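Local coordinates for carbohydrate binding protein, putative, cpb33A (Cellvibrio japonicus, PDB 5FJQ) that acts as a copper-dependent lytic polysaccharide monooxygenase, one domain of a longer protein important for efficient use of chitin by this bacterium, at residues A[1-6]-A[171-176]; A[24-29]-A[79-84]; A[110-115]-A[147-152]; A[120-125]-A[154-159]. All coordinates share one frame; numbering follows the deposited sequence.

How the contacts relate
Contacts 1 and 4 are buried and make up core packing, whereas contacts 2 and 3 lie farther out and are only partly buried. Contact 1 sits between strands of two different sheets and carries H1, half of the two-histidine copper site; its strand 169-178 is hydrogen-bonded to strand 152-161, the strand used by contact 4, so the two share one sheet. Contact 2 reaches that sheet through T83 N, which probably bonds D176 O. Contact 3 joins two loops, linked to contact 4 by T110 OG1 and I154 N and to contact 2 by R152 NH1 and W80 O. The chemistry follows position: aromatic and aliphatic in contact 4, mixed in contacts 1 and 2, chiefly polar in contact 3.

Contact 1: residues A[1-6]-A[171-176]; sequences HGYVSS and FYQCID. With CU (copper (II) ion), chain D.
H1 and F171 meet beside the copper ion, where the two sheets of the LPMO beta-sandwich face each other. H1 grips the metal twice, through its N-terminal amine (H1 N to copper 2.1 Å) and through H1 ND1 at 2.0 Å; H100 NE2 completes the histidine brace characteristic of these enzymes. With chi1 at -75°, the imidazole swings back beside the backbone N, and both nitrogens can chelate one ion. F171 comes in from the facing sheet with its ring edge toward a face of the H1 ring, an offset edge-to-face pair with planes at 62°. F171 CZ lies 3.3 Å from the copper without ligating it, at the axial side where many AA10 enzymes carry a phenylalanine. H1 CA in turn lies off-centre over the F171 ring in a CH-pi contact. W94 and W159 pack around F171 farther out.

Behind the metal, the segments 2-6 and 171-176 run roughly parallel, 25° apart in direction, their axes approaching to 7.1 Å, and are bridged by side chains. V4 CG1 rests on I175 CD1. The chain of Q173 bends at chi2 and turns its amide toward strand 2-6, where OE1 also bonds S9 OG. Q173 OE1 accepts V4 N at 3.0 Å, a nearly straight N-H meeting the oxygen from above the carbonyl plane.

Contact 2: residues A[24-29]-A[79-84]; sequences HPACIA and DWPATS
H24 leans across to P81 and D79 from the start of helix 25-33. From CB its ring runs anti to its own amide nitrogen (chi1 173°), which carries the ring toward the 79-81 segment. CG and CD2 face P81 CG, with H24 CD2 3.7 Å from it. That methylene sits over the ring face in a CH-pi contact, and P25 CD covers the opposite face, leaving the imidazole sandwiched between two prolines. ND1, on the helix side, accepts A26 N at 2.9 Å with the donor close to the ring plane. At the far edge H24 CE1 and NE2 both lie 3.0 Å from D79 O, which sits near the ring plane.

Next to it, A26 CB packs on W80 CE3 at 3.6 Å and also touches D79 OD1, a carboxylate whose main partner is R77. C27, in a disulfide with C14, ties the same helical turn to helix 10-17. The ND1 to A26 N bond makes H24 a histidine N-cap, a side chain that accepts from a backbone N-H in the first turn of helix 25-33.

Contact 3: residues A[110-115]-A[147-152]; sequences TPQGYD and PYRTGR
The carbonyl oxygen of T110 is gripped side-on by R149, which gives it two N-H groups. R149 NE lies 2.8 Å from T110 O, with the bond in the carbonyl plane, and R149 NH2 reaches the same oxygen at 3.1 Å from above that plane. Both nitrogens keep T110 O in the guanidinium plane. R149 NH1 bonds Y148 O, NH2 also meets Q126 OE1, and P147 CG packs over one face; together these fix the rotation of the buried group.

Q112 joins the loops a second time. Its CG is anti to the backbone N (chi1 -177°) and the chain folds at chi2, presenting the amide to T150. Q112 OE1 accepts T150 N at 3.0 Å, while Q112 NE2 donates to T150 OG1 at 2.8 Å. A water accepts from G113 N and donates to T150 O, a further bridge. These bonds hold a type II beta turn, P111 to Y114 with G113 at its third position, against the loop leading into strand 152-161.

Contact 4: residues A[120-125]-A[154-159]; sequences LRWSDL and IIYSIW
This is a buried, apolar contact in which L120, W122 and L125, from the loop between strands 102-109 and 126-130, pack on I154, Y156 and I158 of strand 152-161. It lies on one face of the larger sheet of the LPMO beta-sandwich, away from the copper site.

Y156 is the hub. Its ring edge is directed at the face of the W122 six-membered ring, an offset edge-to-face pair with centroids 5.7 Å apart and planes at 77°; the nearest atoms are Y156 CE2 and W122 CH2. From another direction L125 CD1 closes on Y156 CD2 at 3.5 Å. W122 NE1 bonds I57 O and Y156 OH bonds L62 O, so each aromatic has its polar end satisfied by a carbonyl of the neighbouring loop.

Around this pair, I158 CD1 meets the rim of W122 in its ring plane, and L120 CD2, which also borders Y156, lies 4.0 Å from I154 CG2. R121, just before the 3-10 segment 122-124, is tied to D124 at its end: D124 N donates to R121 O at 3.0 Å, and R121 N to D124 OD2, also at 3.0 Å.

Contact 1: residues A[1-6]-A[171-176]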
loop_
_atom_site.group_PDB
_atom_site.type_symbol
_atom_site.label_atom_id
_atom_site.label_comp_id
_atom_site.label_asym_id
_atom_site.label_seq_id
_atom_site.Cartn_x
_atom_site.Cartn_y
_atom_site.Cartn_z
ATOM N N HIS A 1 1.489 -1.030 13.683
ATOM C CA HIS A 1 2.366 -0.082 12.928
ATOM C C HIS A 1 3.380 -0.756 12.000
ATOM O O HIS A 1 4.278 -1.521 12.404
ATOM C CB HIS A 1 2.982 0.954 13.892
ATOM C CG HIS A 1 2.003 1.999 14.330
ATOM N ND1 HIS A 1 0.819 1.683 14.976
ATOM C CD2 HIS A 1 2.026 3.350 14.220
ATOM C CE1 HIS A 1 0.140 2.790 15.201
ATOM N NE2 HIS A 1 0.854 3.816 14.766
ATOM N N GLY A 2 3.229 -0.462 10.718
ATOM C CA GLY A 2 4.110 -1.014 9.733
ATOM C C GLY A 2 3.849 -0.639 8.284
ATOM O O GLY A 2 2.802 -0.110 7.963
ATOM N N TYR A 3 4.787 -0.988 7.389
ATOM C CA TYR A 3 4.668 -0.629 5.955
ATOM C C TYR A 3 5.333 -1.723 5.119
ATOM O O TYR A 3 5.965 -2.556 5.694
ATOM C CB TYR A 3 5.333 0.717 5.702
ATOM C CG TYR A 3 6.780 0.767 6.170
ATOM C CD1 TYR A 3 7.079 1.097 7.492
ATOM C CD2 TYR A 3 7.822 0.407 5.327
ATOM C CE1 TYR A 3 8.396 1.111 7.951
ATOM C CE2 TYR A 3 9.158 0.445 5.771
ATOM C CZ TYR A 3 9.415 0.780 7.087
ATOM O OH TYR A 3 10.696 0.806 7.569
ATOM N N VAL A 4 5.181 -1.713 3.794
ATOM C CA VAL A 4 5.812 -2.721 2.898
ATOM C C VAL A 4 7.113 -2.111 2.447
ATOM O O VAL A 4 7.125 -1.039 1.791
ATOM C CB VAL A 4 4.947 -3.082 1.679
ATOM C CG1 VAL A 4 5.648 -4.119 0.780
ATOM C CG2 VAL A 4 3.629 -3.690 2.148
ATOM N N SER A 5 8.198 -2.831 2.757
ATOM C CA SER A 5 9.535 -2.350 2.563
ATOM C C SER A 5 10.129 -2.923 1.297
ATOM O O SER A 5 11.053 -2.323 0.734
ATOM C CB SER A 5 10.366 -2.668 3.815
ATOM O OG SER A 5 10.130 -4.005 4.282
ATOM N N SER A 6 9.540 -4.034 0.814
ATOM C CA SER A 6 10.106 -4.849 -0.287
ATOM C C SER A 6 8.971 -5.644 -0.975
ATOM O O SER A 6 8.390 -6.512 -0.325
ATOM C CB SER A 6 11.162 -5.764 0.307
ATOM O OG SER A 6 11.714 -6.584 -0.662
ATOM N N PHE A 171 -3.964 -1.014 8.448
ATOM C CA PHE A 171 -2.839 -0.345 7.773
ATOM C C PHE A 171 -2.828 -0.625 6.262
ATOM O O PHE A 171 -3.060 -1.787 5.804
ATOM C CB PHE A 171 -1.467 -0.782 8.401
ATOM C CG PHE A 171 -1.412 -0.575 9.858
ATOM C CD1 PHE A 171 -1.027 0.696 10.384
ATOM C CD2 PHE A 171 -1.876 -1.553 10.722
ATOM C CE1 PHE A 171 -1.047 0.932 11.763
ATOM C CE2 PHE A 171 -1.927 -1.310 12.108
ATOM C CZ PHE A 171 -1.497 -0.077 12.633
ATOM N N TYR A 172 -2.517 0.427 5.498
ATOM C CA TYR A 172 -2.760 0.410 4.065
ATOM C C TYR A 172 -1.564 0.836 3.240
ATOM O O TYR A 172 -1.052 1.941 3.438
ATOM C CB TYR A 172 -4.023 1.219 3.699
ATOM C CG TYR A 172 -5.188 0.834 4.562
ATOM C CD1 TYR A 172 -5.419 1.473 5.806
ATOM C CD2 TYR A 172 -6.089 -0.138 4.135
ATOM C CE1 TYR A 172 -6.474 1.080 6.606
ATOM C CE2 TYR A 172 -7.173 -0.509 4.929
ATOM C CZ TYR A 172 -7.352 0.120 6.164
ATOM O OH TYR A 172 -8.378 -0.250 6.961
ATOM N N GLN A 173 -1.134 -0.036 2.315
ATOM C CA GLN A 173 -0.001 0.269 1.496
ATOM C C GLN A 173 -0.155 -0.009 0.038
ATOM O O GLN A 173 -0.148 -1.192 -0.373
ATOM C CB GLN A 173 1.234 -0.550 1.929
ATOM C CG GLN A 173 1.678 -0.374 3.353
ATOM C CD GLN A 173 2.607 0.783 3.450
ATOM O OE1 GLN A 173 3.691 0.718 2.939
ATOM N NE2 GLN A 173 2.156 1.897 4.068
ATOM N N CYS A 174 -0.152 1.078 -0.731
ATOM C CA CYS A 174 -0.039 1.068 -2.182
ATOM C C CYS A 174 1.401 0.884 -2.586
ATOM O O CYS A 174 2.257 1.608 -2.079
ATOM C CB CYS A 174 -0.489 2.368 -2.767
ATOM S SG CYS A 174 -2.325 2.597 -2.777
ATOM N N ILE A 175 1.637 -0.105 -3.475
ATOM C CA ILE A 175 2.983 -0.469 -4.001
ATOM C C ILE A 175 2.878 -0.363 -5.537
ATOM O O ILE A 175 1.891 -0.855 -6.097
ATOM C CB ILE A 175 3.348 -1.898 -3.593
ATOM C CG1 ILE A 175 3.194 -2.058 -2.044
ATOM C CG2 ILE A 175 4.797 -2.195 -3.954
ATOM C CD1 ILE A 175 2.815 -3.469 -1.601
ATOM N N ASP A 176 3.853 0.303 -6.195
ATOM C CA ASP A 176 3.871 0.342 -7.663
ATOM C C ASP A 176 4.842 -0.679 -8.276
ATOM O O ASP A 176 6.010 -0.722 -7.893
ATOM C CB ASP A 176 4.200 1.715 -8.173
ATOM C CG ASP A 176 3.360 2.768 -7.585
ATOM O OD1 ASP A 176 2.184 2.939 -8.084
ATOM O OD2 ASP A 176 3.901 3.432 -6.637
HETATM CU CU CU D . 0.438 -0.287 15.293
#

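Contact 2: residues A[24-29]-A[79-84]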
loop_
_atom_site.group_PDB
_atom_site.type_symbol
_atom_site.label_atom_id
_atom_site.label_comp_id
_atom_site.label_asym_id
_atom_site.label_seq_id
_atom_site.Cartn_x
_atom_site.Cartn_y
_atom_site.Cartn_z
ATOM N N HIS A 24 12.148 13.364 -7.962
ATOM C CA HIS A 24 11.467 12.569 -8.971
ATOM C C HIS A 24 10.099 13.242 -9.255
ATOM O O HIS A 24 9.429 13.657 -8.338
ATOM C CB HIS A 24 11.349 11.094 -8.537
ATOM C CG HIS A 24 10.520 10.270 -9.464
ATOM N ND1 HIS A 24 9.215 10.606 -9.789
ATOM C CD2 HIS A 24 10.809 9.142 -10.162
ATOM C CE1 HIS A 24 8.747 9.727 -10.662
ATOM N NE2 HIS A 24 9.690 8.828 -10.902
ATOM N N PRO A 25 9.705 13.370 -10.523
ATOM C CA PRO A 25 8.524 14.137 -10.811
ATOM C C PRO A 25 7.228 13.689 -10.068
ATOM O O PRO A 25 6.505 14.539 -9.583
ATOM C CB PRO A 25 8.427 14.049 -12.339
ATOM C CG PRO A 25 9.039 12.719 -12.647
ATOM C CD PRO A 25 10.229 12.698 -11.736
ATOM N N ALA A 26 6.938 12.398 -9.956
ATOM C CA ALA A 26 5.767 11.932 -9.122
ATOM C C ALA A 26 5.852 12.351 -7.649
ATOM O O ALA A 26 4.851 12.703 -7.049
ATOM C CB ALA A 26 5.600 10.402 -9.202
ATOM N N CYS A 27 7.045 12.313 -7.046
ATOM C CA CYS A 27 7.157 12.687 -5.637
ATOM C C CYS A 27 7.115 14.199 -5.485
ATOM O O CYS A 27 6.648 14.686 -4.480
ATOM C CB CYS A 27 8.471 12.120 -4.982
ATOM S SG CYS A 27 8.671 10.313 -5.153
ATOM N N ILE A 28 7.640 14.934 -6.483
ATOM C CA ILE A 28 7.526 16.410 -6.483
ATOM C C ILE A 28 6.016 16.722 -6.483
ATOM O O ILE A 28 5.518 17.607 -5.718
ATOM C CB ILE A 28 8.228 17.016 -7.721
ATOM C CG1 ILE A 28 9.797 16.791 -7.619
ATOM C CG2 ILE A 28 7.983 18.509 -7.749
ATOM C CD1 ILE A 28 10.526 17.170 -8.908
ATOM N N ALA A 29 5.272 16.029 -7.338
ATOM C CA ALA A 29 3.781 16.241 -7.365
ATOM C C ALA A 29 3.151 15.876 -5.978
ATOM O O ALA A 29 2.409 16.682 -5.402
ATOM C CB ALA A 29 3.148 15.427 -8.448
ATOM N N ASP A 79 3.990 7.190 -13.696
ATOM C CA ASP A 79 5.462 7.330 -13.496
ATOM C C ASP A 79 5.909 7.154 -12.043
ATOM O O ASP A 79 7.074 7.502 -11.657
ATOM C CB ASP A 79 5.955 8.644 -14.057
ATOM C CG ASP A 79 5.499 9.823 -13.225
ATOM O OD1 ASP A 79 4.571 9.639 -12.401
ATOM O OD2 ASP A 79 6.064 10.919 -13.395
ATOM N N TRP A 80 5.032 6.570 -11.227
ATOM C CA TRP A 80 5.457 6.305 -9.833
ATOM C C TRP A 80 6.711 5.466 -9.867
ATOM O O TRP A 80 6.838 4.576 -10.747
ATOM C CB TRP A 80 4.386 5.602 -9.028
ATOM C CG TRP A 80 3.196 6.469 -8.675
ATOM C CD1 TRP A 80 1.926 6.359 -9.213
ATOM C CD2 TRP A 80 3.131 7.583 -7.735
ATOM N NE1 TRP A 80 1.103 7.305 -8.653
ATOM C CE2 TRP A 80 1.799 8.060 -7.749
ATOM C CE3 TRP A 80 4.053 8.204 -6.877
ATOM C CZ2 TRP A 80 1.365 9.158 -6.954
ATOM C CZ3 TRP A 80 3.597 9.300 -6.082
ATOM C CH2 TRP A 80 2.282 9.744 -6.133
ATOM N N PRO A 81 7.676 5.729 -8.953
ATOM C CA PRO A 81 8.817 4.791 -8.937
ATOM C C PRO A 81 8.365 3.339 -8.697
ATOM O O PRO A 81 7.692 3.063 -7.706
ATOM C CB PRO A 81 9.643 5.269 -7.748
ATOM C CG PRO A 81 9.358 6.747 -7.678
ATOM C CD PRO A 81 7.896 6.893 -8.075
ATOM N N ALA A 82 8.714 2.399 -9.559
ATOM C CA ALA A 82 8.119 1.101 -9.465
ATOM C C ALA A 82 9.196 0.014 -9.468
ATOM O O ALA A 82 10.289 0.227 -9.955
ATOM C CB ALA A 82 7.133 0.908 -10.607
ATOM N N THR A 83 8.882 -1.126 -8.871
ATOM C CA THR A 83 9.760 -2.266 -8.892
ATOM C C THR A 83 9.402 -3.220 -10.032
ATOM O O THR A 83 8.245 -3.530 -10.280
ATOM C CB THR A 83 9.625 -3.007 -7.560
ATOM O OG1 THR A 83 9.903 -2.094 -6.495
ATOM C CG2 THR A 83 10.535 -4.205 -7.484
ATOM N N SER A 84 10.410 -3.697 -10.736
ATOM C CA SER A 84 10.142 -4.626 -11.836
ATOM C C SER A 84 9.664 -5.935 -11.279
ATOM O O SER A 84 10.253 -6.462 -10.345
ATOM C CB SER A 84 11.383 -4.834 -12.623
ATOM O OG SER A 84 11.485 -3.663 -13.379
#

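Contact 3: residues A[110-115]-A[147-152]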
loop_
_atom_site.group_PDB
_atom_site.type_symbol
_atom_site.label_atom_id
_atom_site.label_comp_id
_atom_site.label_asym_id
_atom_site.label_seq_id
_atom_site.Cartn_x
_atom_site.Cartn_y
_atom_site.Cartn_z
ATOM N N THR A 110 -4.594 -4.137 -9.438
ATOM C CA THR A 110 -5.217 -3.617 -10.625
ATOM C C THR A 110 -5.359 -4.658 -11.774
ATOM O O THR A 110 -4.599 -5.645 -11.882
ATOM C CB THR A 110 -4.425 -2.402 -11.096
ATOM O OG1 THR A 110 -3.029 -2.660 -10.928
ATOM C CG2 THR A 110 -4.739 -1.177 -10.182
ATOM N N PRO A 111 -6.348 -4.435 -12.656
ATOM C CA PRO A 111 -6.581 -5.356 -13.758
ATOM C C PRO A 111 -5.663 -5.056 -14.912
ATOM O O PRO A 111 -5.236 -3.912 -15.077
ATOM C CB PRO A 111 -8.047 -5.015 -14.188
ATOM C CG PRO A 111 -8.232 -3.580 -13.783
ATOM C CD PRO A 111 -7.373 -3.362 -12.568
ATOM N N GLN A 112 -5.404 -6.070 -15.732
ATOM C CA GLN A 112 -4.786 -5.868 -17.018
ATOM C C GLN A 112 -5.492 -4.735 -17.785
ATOM O O GLN A 112 -6.744 -4.568 -17.732
ATOM C CB GLN A 112 -4.788 -7.200 -17.767
ATOM C CG GLN A 112 -4.107 -7.174 -19.095
ATOM C CD GLN A 112 -2.654 -6.748 -19.011
ATOM O OE1 GLN A 112 -2.082 -6.651 -17.928
ATOM N NE2 GLN A 112 -2.078 -6.426 -20.160
ATOM N N GLY A 113 -4.678 -3.884 -18.417
ATOM C CA GLY A 113 -5.208 -2.664 -19.035
ATOM C C GLY A 113 -5.241 -1.417 -18.165
ATOM O O GLY A 113 -5.397 -0.335 -18.689
ATOM N N TYR A 114 -5.090 -1.550 -16.846
ATOM C CA TYR A 114 -5.152 -0.391 -15.956
ATOM C C TYR A 114 -4.333 0.775 -16.486
ATOM O O TYR A 114 -3.150 0.608 -16.800
ATOM C CB TYR A 114 -4.600 -0.752 -14.551
ATOM C CG TYR A 114 -4.853 0.331 -13.510
ATOM C CD1 TYR A 114 -6.120 0.523 -13.005
ATOM C CD2 TYR A 114 -3.814 1.161 -13.050
ATOM C CE1 TYR A 114 -6.380 1.523 -12.077
ATOM C CE2 TYR A 114 -4.053 2.153 -12.087
ATOM C CZ TYR A 114 -5.342 2.309 -11.597
ATOM O OH TYR A 114 -5.678 3.285 -10.655
ATOM N N ASP A 115 -4.909 1.977 -16.477
ATOM C CA ASP A 115 -4.258 3.097 -17.185
ATOM C C ASP A 115 -3.857 4.295 -16.326
ATOM O O ASP A 115 -3.499 5.304 -16.878
ATOM C CB ASP A 115 -5.107 3.557 -18.396
ATOM C CG ASP A 115 -6.351 4.359 -17.999
ATOM O OD1 ASP A 115 -6.653 4.550 -16.797
ATOM O OD2 ASP A 115 -7.048 4.813 -18.915
ATOM N N PRO A 147 -0.483 -12.450 -10.680
ATOM C CA PRO A 147 -1.136 -13.015 -11.850
ATOM C C PRO A 147 -0.491 -12.508 -13.142
ATOM O O PRO A 147 0.323 -11.568 -13.104
ATOM C CB PRO A 147 -2.582 -12.497 -11.725
ATOM C CG PRO A 147 -2.431 -11.134 -11.070
ATOM C CD PRO A 147 -1.240 -11.297 -10.113
ATOM N N TYR A 148 -0.828 -13.103 -14.287
ATOM C CA TYR A 148 -0.354 -12.522 -15.557
ATOM C C TYR A 148 -0.791 -11.059 -15.709
ATOM O O TYR A 148 -1.979 -10.763 -15.714
ATOM C CB TYR A 148 -0.835 -13.335 -16.766
ATOM C CG TYR A 148 -0.287 -12.812 -18.050
ATOM C CD1 TYR A 148 1.030 -13.102 -18.425
ATOM C CD2 TYR A 148 -1.056 -11.988 -18.874
ATOM C CE1 TYR A 148 1.571 -12.618 -19.620
ATOM C CE2 TYR A 148 -0.532 -11.493 -20.073
ATOM C CZ TYR A 148 0.783 -11.805 -20.437
ATOM O OH TYR A 148 1.321 -11.305 -21.624
ATOM N N ARG A 149 0.186 -10.168 -15.911
ATOM C CA ARG A 149 -0.059 -8.778 -16.236
ATOM C C ARG A 149 1.061 -8.320 -17.175
ATOM O O ARG A 149 2.086 -9.002 -17.292
ATOM C CB ARG A 149 -0.050 -7.885 -14.959
ATOM C CG ARG A 149 -1.191 -8.043 -13.921
ATOM C CD ARG A 149 -2.567 -7.758 -14.505
ATOM N NE ARG A 149 -3.622 -7.699 -13.491
ATOM C CZ ARG A 149 -4.404 -8.730 -13.163
ATOM N NH1 ARG A 149 -4.226 -9.899 -13.764
ATOM N NH2 ARG A 149 -5.328 -8.607 -12.230
ATOM N N THR A 150 0.849 -7.212 -17.883
ATOM C CA THR A 150 1.945 -6.455 -18.498
ATOM C C THR A 150 1.706 -5.021 -18.012
ATOM O O THR A 150 0.593 -4.706 -17.608
ATOM C CB THR A 150 1.876 -6.449 -20.046
ATOM O OG1 THR A 150 0.616 -5.892 -20.425
ATOM C CG2 THR A 150 1.904 -7.849 -20.617
ATOM N N GLY A 151 2.711 -4.163 -18.074
ATOM C CA GLY A 151 2.439 -2.755 -17.817
ATOM C C GLY A 151 2.640 -2.519 -16.362
ATOM O O GLY A 151 3.022 -3.420 -15.608
ATOM N N ARG A 152 2.370 -1.289 -15.961
ATOM C CA ARG A 152 2.544 -0.863 -14.616
ATOM C C ARG A 152 1.268 -1.118 -13.856
ATOM O O ARG A 152 0.175 -0.926 -14.376
ATOM C CB ARG A 152 2.794 0.650 -14.680
ATOM C CG ARG A 152 4.247 0.930 -14.921
ATOM C CD ARG A 152 4.445 2.414 -15.122
ATOM N NE ARG A 152 5.850 2.581 -14.819
ATOM C CZ ARG A 152 6.275 3.144 -13.707
ATOM N NH1 ARG A 152 5.360 3.670 -12.873
ATOM N NH2 ARG A 152 7.594 3.234 -13.474
HETATM O O HOH W 1 -2.108 -3.428 -18.102
#

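Contact 4: residues A[120-125]-A[154-159]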
loop_
_atom_site.group_PDB
_atom_site.type_symbol
_atom_site.label_atom_id
_atom_site.label_comp_id
_atom_site.label_asym_id
_atom_site.label_seq_id
_atom_site.Cartn_x
_atom_site.Cartn_y
_atom_site.Cartn_z
ATOM N N LEU A 120 -7.132 5.623 -7.343
ATOM C CA LEU A 120 -7.365 4.194 -7.130
ATOM C C LEU A 120 -8.716 4.059 -6.405
ATOM O O LEU A 120 -8.980 4.816 -5.472
ATOM C CB LEU A 120 -6.213 3.654 -6.245
ATOM C CG LEU A 120 -6.285 2.138 -5.945
ATOM C CD1 LEU A 120 -6.212 1.416 -7.270
ATOM C CD2 LEU A 120 -5.164 1.732 -5.018
ATOM N N ARG A 121 -9.575 3.165 -6.883
ATOM C CA ARG A 121 -10.865 2.900 -6.294
ATOM C C ARG A 121 -10.912 1.465 -5.785
ATOM O O ARG A 121 -10.199 0.603 -6.264
ATOM C CB ARG A 121 -12.004 3.095 -7.330
ATOM C CG ARG A 121 -12.095 4.494 -7.933
ATOM C CD ARG A 121 -12.838 4.440 -9.253
ATOM N NE ARG A 121 -11.861 4.224 -10.339
ATOM C CZ ARG A 121 -12.145 3.712 -11.538
ATOM N NH1 ARG A 121 -13.398 3.354 -11.826
ATOM N NH2 ARG A 121 -11.181 3.554 -12.449
ATOM N N TRP A 122 -11.770 1.225 -4.800
ATOM C CA TRP A 122 -12.009 -0.122 -4.357
ATOM C C TRP A 122 -12.378 -1.085 -5.503
ATOM O O TRP A 122 -11.962 -2.225 -5.491
ATOM C CB TRP A 122 -13.073 -0.128 -3.298
ATOM C CG TRP A 122 -12.582 0.456 -2.025
ATOM C CD1 TRP A 122 -12.906 1.679 -1.502
ATOM C CD2 TRP A 122 -11.641 -0.139 -1.135
ATOM N NE1 TRP A 122 -12.263 1.855 -0.314
ATOM C CE2 TRP A 122 -11.461 0.762 -0.066
ATOM C CE3 TRP A 122 -10.980 -1.372 -1.104
ATOM C CZ2 TRP A 122 -10.602 0.488 1.029
ATOM C CZ3 TRP A 122 -10.108 -1.655 -0.008
ATOM C CH2 TRP A 122 -9.932 -0.723 1.029
ATOM N N SER A 123 -13.243 -0.637 -6.424
ATOM C CA SER A 123 -13.689 -1.460 -7.535
ATOM C C SER A 123 -12.510 -1.848 -8.502
ATOM O O SER A 123 -12.658 -2.733 -9.324
ATOM C CB SER A 123 -14.823 -0.737 -8.280
ATOM O OG SER A 123 -14.347 0.481 -8.844
ATOM N N ASP A 124 -11.357 -1.192 -8.368
ATOM C CA ASP A 124 -10.169 -1.472 -9.207
ATOM C C ASP A 124 -9.310 -2.693 -8.767
ATOM O O ASP A 124 -8.344 -3.036 -9.457
ATOM C CB ASP A 124 -9.208 -0.284 -9.227
ATOM C CG ASP A 124 -9.684 0.896 -10.056
ATOM O OD1 ASP A 124 -10.327 0.729 -11.102
ATOM O OD2 ASP A 124 -9.374 2.052 -9.698
ATOM N N LEU A 125 -9.652 -3.321 -7.634
ATOM C CA LEU A 125 -8.781 -4.236 -6.942
ATOM C C LEU A 125 -9.357 -5.634 -7.010
ATOM O O LEU A 125 -10.539 -5.859 -6.862
ATOM C CB LEU A 125 -8.635 -3.858 -5.483
ATOM C CG LEU A 125 -7.886 -2.561 -5.276
ATOM C CD1 LEU A 125 -7.838 -2.443 -3.772
ATOM C CD2 LEU A 125 -6.483 -2.713 -5.926
ATOM N N ILE A 154 -0.757 -1.311 -9.750
ATOM C CA ILE A 154 -0.754 -0.986 -8.361
ATOM C C ILE A 154 -1.150 -2.220 -7.600
ATOM O O ILE A 154 -2.173 -2.913 -7.915
ATOM C CB ILE A 154 -1.692 0.197 -8.016
ATOM C CG1 ILE A 154 -1.328 1.430 -8.845
ATOM C CG2 ILE A 154 -1.664 0.516 -6.514
ATOM C CD1 ILE A 154 -2.302 2.590 -8.578
ATOM N N ILE A 155 -0.348 -2.464 -6.572
ATOM C CA ILE A 155 -0.698 -3.452 -5.573
ATOM C C ILE A 155 -1.117 -2.733 -4.287
ATOM O O ILE A 155 -0.461 -1.767 -3.853
ATOM C CB ILE A 155 0.429 -4.448 -5.301
ATOM C CG1 ILE A 155 0.557 -5.390 -6.527
ATOM C CG2 ILE A 155 0.134 -5.203 -3.989
ATOM C CD1 ILE A 155 1.865 -6.079 -6.594
ATOM N N TYR A 156 -2.218 -3.209 -3.705
ATOM C CA TYR A 156 -2.696 -2.691 -2.451
ATOM C C TYR A 156 -2.587 -3.804 -1.430
ATOM O O TYR A 156 -3.277 -4.811 -1.556
ATOM C CB TYR A 156 -4.157 -2.284 -2.637
ATOM C CG TYR A 156 -4.657 -1.299 -1.626
ATOM C CD1 TYR A 156 -3.914 -0.169 -1.292
ATOM C CD2 TYR A 156 -5.915 -1.499 -0.976
ATOM C CE1 TYR A 156 -4.406 0.741 -0.342
ATOM C CE2 TYR A 156 -6.426 -0.579 -0.039
ATOM C CZ TYR A 156 -5.684 0.545 0.264
ATOM O OH TYR A 156 -6.221 1.417 1.211
ATOM N N SER A 157 -1.640 -3.689 -0.488
ATOM C CA SER A 157 -1.679 -4.527 0.713
ATOM C C SER A 157 -2.378 -3.898 1.907
ATOM O O SER A 157 -2.237 -2.679 2.201
ATOM C CB SER A 157 -0.228 -4.919 1.113
ATOM O OG SER A 157 -0.224 -5.861 2.174
ATOM N N ILE A 158 -3.121 -4.725 2.656
ATOM C CA ILE A 158 -3.882 -4.238 3.770
ATOM C C ILE A 158 -3.611 -5.149 4.932
ATOM O O ILE A 158 -3.668 -6.415 4.819
ATOM C CB ILE A 158 -5.417 -4.367 3.550
ATOM C CG1 ILE A 158 -5.897 -3.543 2.361
ATOM C CG2 ILE A 158 -6.170 -4.008 4.838
ATOM C CD1 ILE A 158 -7.426 -3.469 2.248
ATOM N N TRP A 159 -3.284 -4.524 6.049
ATOM C CA TRP A 159 -3.013 -5.234 7.292
ATOM C C TRP A 159 -4.146 -5.019 8.252
ATOM O O TRP A 159 -4.349 -3.864 8.728
ATOM C CB TRP A 159 -1.672 -4.735 7.893
ATOM C CG TRP A 159 -1.336 -5.382 9.193
ATOM C CD1 TRP A 159 -1.914 -6.503 9.735
ATOM C CD2 TRP A 159 -0.308 -4.969 10.124
ATOM N NE1 TRP A 159 -1.318 -6.800 10.973
ATOM C CE2 TRP A 159 -0.365 -5.855 11.239
ATOM C CE3 TRP A 159 0.565 -3.879 10.172
ATOM C CZ2 TRP A 159 0.492 -5.743 12.345
ATOM C CZ3 TRP A 159 1.463 -3.773 11.283
ATOM C CH2 TRP A 159 1.384 -4.687 12.363
#